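Local coordinates for ABC transporter substrate-binding protein (Rhizobium radiobacter, PDB 6TFX) that binds the mannityl-opine mannopinic acid as the periplasmic solute receptor of an ABC importer, at residues P247-K259 against K376-R388. Numbering follows the deposited sequence.
Sequences PAELNLLHINITK and KDLSPIVLYGAAR. With N72 ((2~{R})-2-[[(3~{R},4~{R},5~{S})-3,4,5,6-tetrakis(oxidanyl)-2-oxidanylidene-hexyl]amino]pentanedioic acid), chain C; EDO (1,2-ethanediol), chain D.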
# COMPACT_ATOMS: atom_id res chain seq x y z
N PRO A 247 4.41 1.11 7.71
CA PRO A 247 4.86 2.47 7.39
C PRO A 247 3.68 3.45 7.40
O PRO A 247 2.51 3.08 7.23
CB PRO A 247 5.43 2.31 5.97
CG PRO A 247 4.67 1.19 5.36
CD PRO A 247 4.26 0.27 6.51
N ALA A 248 4.01 4.72 7.57
CA ALA A 248 3.00 5.76 7.46
C ALA A 248 2.63 5.92 5.99
O ALA A 248 3.50 5.91 5.10
CB ALA A 248 3.56 7.06 8.00
N GLU A 249 1.32 6.02 5.71
CA GLU A 249 0.87 6.18 4.33
C GLU A 249 0.69 7.67 4.05
O GLU A 249 0.02 8.35 4.83
CB GLU A 249 -0.48 5.46 4.14
CG GLU A 249 -0.36 3.96 4.33
CD GLU A 249 -1.70 3.28 4.10
OE1 GLU A 249 -2.53 3.29 5.03
OE2 GLU A 249 -1.92 2.77 2.99
N LEU A 250 1.32 8.18 2.98
CA LEU A 250 1.20 9.60 2.66
C LEU A 250 0.00 9.85 1.78
O LEU A 250 -0.14 9.20 0.73
CB LEU A 250 2.46 10.09 1.91
CG LEU A 250 2.48 11.53 1.35
CD1 LEU A 250 2.28 12.57 2.43
CD2 LEU A 250 3.76 11.79 0.60
N ASN A 251 -0.81 10.86 2.17
CA ASN A 251 -1.98 11.28 1.42
C ASN A 251 -1.60 12.50 0.60
O ASN A 251 -1.00 13.42 1.15
CB ASN A 251 -3.10 11.68 2.39
CG ASN A 251 -3.38 10.58 3.39
OD1 ASN A 251 -3.10 10.72 4.61
ND2 ASN A 251 -3.87 9.46 2.90
N LEU A 252 -1.94 12.49 -0.69
CA LEU A 252 -1.66 13.65 -1.53
C LEU A 252 -2.89 13.93 -2.37
O LEU A 252 -3.64 12.99 -2.67
CB LEU A 252 -0.54 13.37 -2.53
CG LEU A 252 0.85 13.16 -1.94
CD1 LEU A 252 1.33 11.72 -2.17
CD2 LEU A 252 1.83 14.13 -2.56
N LEU A 253 -3.03 15.19 -2.83
CA LEU A 253 -4.02 15.54 -3.86
C LEU A 253 -3.21 15.51 -5.15
O LEU A 253 -2.35 16.39 -5.36
CB LEU A 253 -4.54 16.98 -3.65
CG LEU A 253 -5.40 17.17 -2.43
CD1 LEU A 253 -5.58 18.67 -2.13
CD2 LEU A 253 -6.77 16.51 -2.65
N HIS A 254 -3.43 14.48 -6.01
CA HIS A 254 -2.76 14.37 -7.30
C HIS A 254 -3.65 15.11 -8.28
O HIS A 254 -4.82 14.74 -8.44
CB HIS A 254 -2.66 12.91 -7.74
CG HIS A 254 -1.79 12.12 -6.82
ND1 HIS A 254 -0.42 12.03 -7.03
CD2 HIS A 254 -2.12 11.42 -5.71
CE1 HIS A 254 0.05 11.30 -6.03
NE2 HIS A 254 -0.93 10.89 -5.21
N ILE A 255 -3.13 16.16 -8.91
CA ILE A 255 -3.96 17.00 -9.80
C ILE A 255 -3.66 16.63 -11.24
O ILE A 255 -2.49 16.70 -11.64
CB ILE A 255 -3.64 18.52 -9.57
CG1 ILE A 255 -3.91 18.95 -8.09
CG2 ILE A 255 -4.42 19.40 -10.57
CD1 ILE A 255 -3.19 20.36 -7.79
N ASN A 256 -4.70 16.35 -12.05
CA ASN A 256 -4.45 16.04 -13.45
C ASN A 256 -4.10 17.36 -14.13
O ASN A 256 -4.99 18.18 -14.41
CB ASN A 256 -5.66 15.36 -14.11
CG ASN A 256 -5.38 14.95 -15.52
OD1 ASN A 256 -4.52 15.52 -16.20
ND2 ASN A 256 -6.09 13.96 -16.00
N ILE A 257 -2.79 17.55 -14.40
CA ILE A 257 -2.28 18.81 -14.97
C ILE A 257 -2.67 19.03 -16.43
O ILE A 257 -2.37 20.10 -16.97
CB ILE A 257 -0.75 18.91 -14.78
CG1 ILE A 257 -0.03 17.84 -15.63
CG2 ILE A 257 -0.40 18.80 -13.25
CD1 ILE A 257 1.50 17.98 -15.67
N THR A 258 -3.31 18.05 -17.09
CA THR A 258 -3.67 18.23 -18.50
C THR A 258 -5.11 18.72 -18.66
O THR A 258 -5.52 19.00 -19.78
CB THR A 258 -3.49 16.90 -19.28
OG1 THR A 258 -4.48 15.97 -18.86
CG2 THR A 258 -2.10 16.30 -19.11
N LYS A 259 -5.90 18.74 -17.56
CA LYS A 259 -7.31 19.08 -17.68
C LYS A 259 -7.62 20.48 -17.15
O LYS A 259 -7.45 20.74 -15.95
CB LYS A 259 -8.20 18.06 -16.92
CG LYS A 259 -8.22 16.66 -17.51
CD LYS A 259 -9.11 15.71 -16.69
CE LYS A 259 -9.21 14.35 -17.35
NZ LYS A 259 -10.00 13.39 -16.52
N LYS A 376 -9.30 4.93 -14.56
CA LYS A 376 -9.92 5.18 -15.86
C LYS A 376 -9.86 6.70 -16.14
O LYS A 376 -10.48 7.18 -17.11
CB LYS A 376 -11.36 4.67 -15.90
CG LYS A 376 -11.47 3.16 -15.95
CD LYS A 376 -12.94 2.75 -16.00
CE LYS A 376 -13.13 1.26 -16.13
NZ LYS A 376 -14.55 0.87 -15.94
N ASP A 377 -9.13 7.47 -15.29
CA ASP A 377 -8.92 8.92 -15.43
C ASP A 377 -10.23 9.68 -15.28
O ASP A 377 -10.45 10.70 -15.94
CB ASP A 377 -8.29 9.22 -16.81
CG ASP A 377 -6.99 9.97 -16.79
OD1 ASP A 377 -6.61 10.47 -15.69
OD2 ASP A 377 -6.36 10.08 -17.87
N LEU A 378 -11.10 9.18 -14.39
CA LEU A 378 -12.43 9.78 -14.25
C LEU A 378 -12.50 10.92 -13.25
O LEU A 378 -13.55 11.56 -13.18
CB LEU A 378 -13.49 8.71 -13.94
CG LEU A 378 -13.73 7.69 -15.06
CD1 LEU A 378 -14.64 6.57 -14.62
CD2 LEU A 378 -14.31 8.34 -16.32
N SER A 379 -11.42 11.18 -12.49
CA SER A 379 -11.47 12.29 -11.52
C SER A 379 -10.39 13.34 -11.86
O SER A 379 -9.24 12.95 -12.11
CB SER A 379 -11.25 11.78 -10.09
OG SER A 379 -11.58 12.78 -9.13
N PRO A 380 -10.72 14.65 -11.80
CA PRO A 380 -9.70 15.69 -12.13
C PRO A 380 -8.62 15.83 -11.06
O PRO A 380 -7.54 16.39 -11.33
CB PRO A 380 -10.52 16.97 -12.22
CG PRO A 380 -11.71 16.73 -11.34
CD PRO A 380 -12.04 15.27 -11.54
N ILE A 381 -8.95 15.44 -9.83
CA ILE A 381 -8.02 15.45 -8.71
C ILE A 381 -8.28 14.15 -7.99
O ILE A 381 -9.42 13.74 -7.88
CB ILE A 381 -8.27 16.65 -7.75
CG1 ILE A 381 -8.13 17.99 -8.51
CG2 ILE A 381 -7.27 16.59 -6.56
CD1 ILE A 381 -8.68 19.25 -7.62
N VAL A 382 -7.23 13.50 -7.50
CA VAL A 382 -7.35 12.22 -6.80
C VAL A 382 -6.69 12.33 -5.44
O VAL A 382 -5.49 12.61 -5.38
CB VAL A 382 -6.69 11.08 -7.65
CG1 VAL A 382 -6.67 9.76 -6.87
CG2 VAL A 382 -7.40 10.90 -9.01
N LEU A 383 -7.45 12.11 -4.37
CA LEU A 383 -6.89 12.11 -3.01
C LEU A 383 -6.53 10.62 -2.76
O LEU A 383 -7.44 9.79 -2.56
CB LEU A 383 -7.93 12.62 -1.99
CG LEU A 383 -7.52 12.46 -0.52
CD1 LEU A 383 -6.27 13.26 -0.22
CD2 LEU A 383 -8.67 12.83 0.40
N TYR A 384 -5.24 10.29 -2.79
CA TYR A 384 -4.77 8.91 -2.68
C TYR A 384 -3.80 8.86 -1.49
O TYR A 384 -2.98 9.78 -1.31
CB TYR A 384 -4.01 8.55 -3.96
CG TYR A 384 -3.91 7.06 -4.23
CD1 TYR A 384 -4.93 6.39 -4.91
CD2 TYR A 384 -2.80 6.33 -3.82
CE1 TYR A 384 -4.84 5.03 -5.18
CE2 TYR A 384 -2.71 4.96 -4.06
CZ TYR A 384 -3.75 4.30 -4.71
OH TYR A 384 -3.66 2.97 -5.03
N GLY A 385 -3.85 7.78 -0.73
CA GLY A 385 -2.95 7.63 0.41
C GLY A 385 -2.26 6.28 0.35
O GLY A 385 -2.94 5.25 0.29
N ALA A 386 -0.93 6.27 0.34
CA ALA A 386 -0.22 4.99 0.23
C ALA A 386 1.22 5.14 0.67
O ALA A 386 1.75 6.26 0.73
CB ALA A 386 -0.22 4.52 -1.22
N ALA A 387 1.86 3.99 0.92
CA ALA A 387 3.29 3.90 1.15
C ALA A 387 3.84 2.84 0.20
O ALA A 387 3.09 1.96 -0.24
CB ALA A 387 3.62 3.53 2.60
N ARG A 388 5.16 2.88 -0.09
CA ARG A 388 5.77 1.86 -0.93
C ARG A 388 7.09 1.47 -0.24
O ARG A 388 7.39 2.00 0.85
CB ARG A 388 6.03 2.42 -2.35
CG ARG A 388 4.72 2.63 -3.17
CD ARG A 388 4.03 1.29 -3.45
NE ARG A 388 2.85 1.38 -4.31
CZ ARG A 388 1.60 1.35 -3.87
NH1 ARG A 388 1.35 1.38 -2.56
NH2 ARG A 388 0.59 1.34 -4.72
OAB N72 C . -6.96 9.27 6.42
CAF N72 C . -6.21 8.77 5.29
CAG N72 C . -6.60 7.36 4.74
OAC N72 C . -7.38 6.62 5.62
CAH N72 C . -5.41 6.69 4.05
OAM N72 C . -4.12 7.14 4.22
CAI N72 C . -4.92 5.25 3.99
OAD N72 C . -5.24 4.56 5.17
CAJ N72 C . -5.25 4.60 2.67
OAE N72 C . -5.42 5.34 1.66
CAK N72 C . -5.44 3.06 2.58
N N72 C . -4.37 2.45 1.83
CA N72 C . -4.59 1.79 0.60
C N72 C . -5.91 1.99 -0.09
O N72 C . -6.32 2.84 -0.98
CB N72 C . -3.34 1.92 -0.28
CG N72 C . -3.48 1.79 -1.80
CD N72 C . -2.21 1.26 -2.48
OE1 N72 C . -1.41 0.47 -1.88
OE2 N72 C . -1.98 1.61 -3.66
OXT N72 C . -6.58 1.05 0.36
C1 EDO D . -7.09 16.49 -21.96
O1 EDO D . -7.41 17.84 -21.69
C2 EDO D . -8.06 15.58 -21.18
O2 EDO D . -7.96 14.25 -21.63
O HOH W 1 0.19 1.82 1.61
O HOH W 2 -0.62 9.07 -2.80
O HOH W 3 -7.63 18.36 -13.34
O HOH W 4 -8.06 12.61 -14.61
O HOH W 5 -6.16 12.88 -18.71
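Leu253 of strand 248-255 meets Ile381 and Leu383 of strand 381-386 chiefly through one methyl: its CD2 lies 3.9 Å from Ile381 CG2 and 4.1 Å from Leu383 CD1. Helix 340-353 covers this buried face, Ile349 touching both leucines. On the reverse face, the His254 ring has Val382 O near its plane at the edge, while CD2 comes within 3.9 Å of Tyr384 CB; a water in the ring plane links His254 NE2 to Tyr384 O. Backbone pairing is antiparallel, straightest where His254 N donates to Val382 O (172° at the hydrogen). Towards Leu250 and Ala386 it bends, both donors standing well above the carbonyl planes.

The ladder belongs to the large mixed sheet of this family 5 solute-binding protein, where strand 240-255 lies between 381-386 and 454-467, and its Ala386 end enters the opine pocket. Glu249 CG sits anti to the carbonyl carbon (chi1 -64°), and the extended chain delivers OE2 to the ligand amine N at 2.7 Å and OE1 to hydroxyl OAD. Tyr384 OH and Arg388 NH1 and NH2 grip the ligand's side-chain carboxylate (OE1/OE2), which lies at the guanidinium edge; Arg375 also bonds Tyr384 OH, and Gln398 holds Arg388 NE.

The far end is looser and hydrated. The Asn256 amide and Asp377 carboxylate planes are 17° apart, with ND2 and OD1 too poorly aligned at 3.5 Å for a direct hydrogen bond and bridged instead by a water that also accepts from Lys259 NZ. Direct contact there includes the bond from Lys259 NZ to Asp377 O at 2.8 Å, whereas Asp377 OD1 bonds His417.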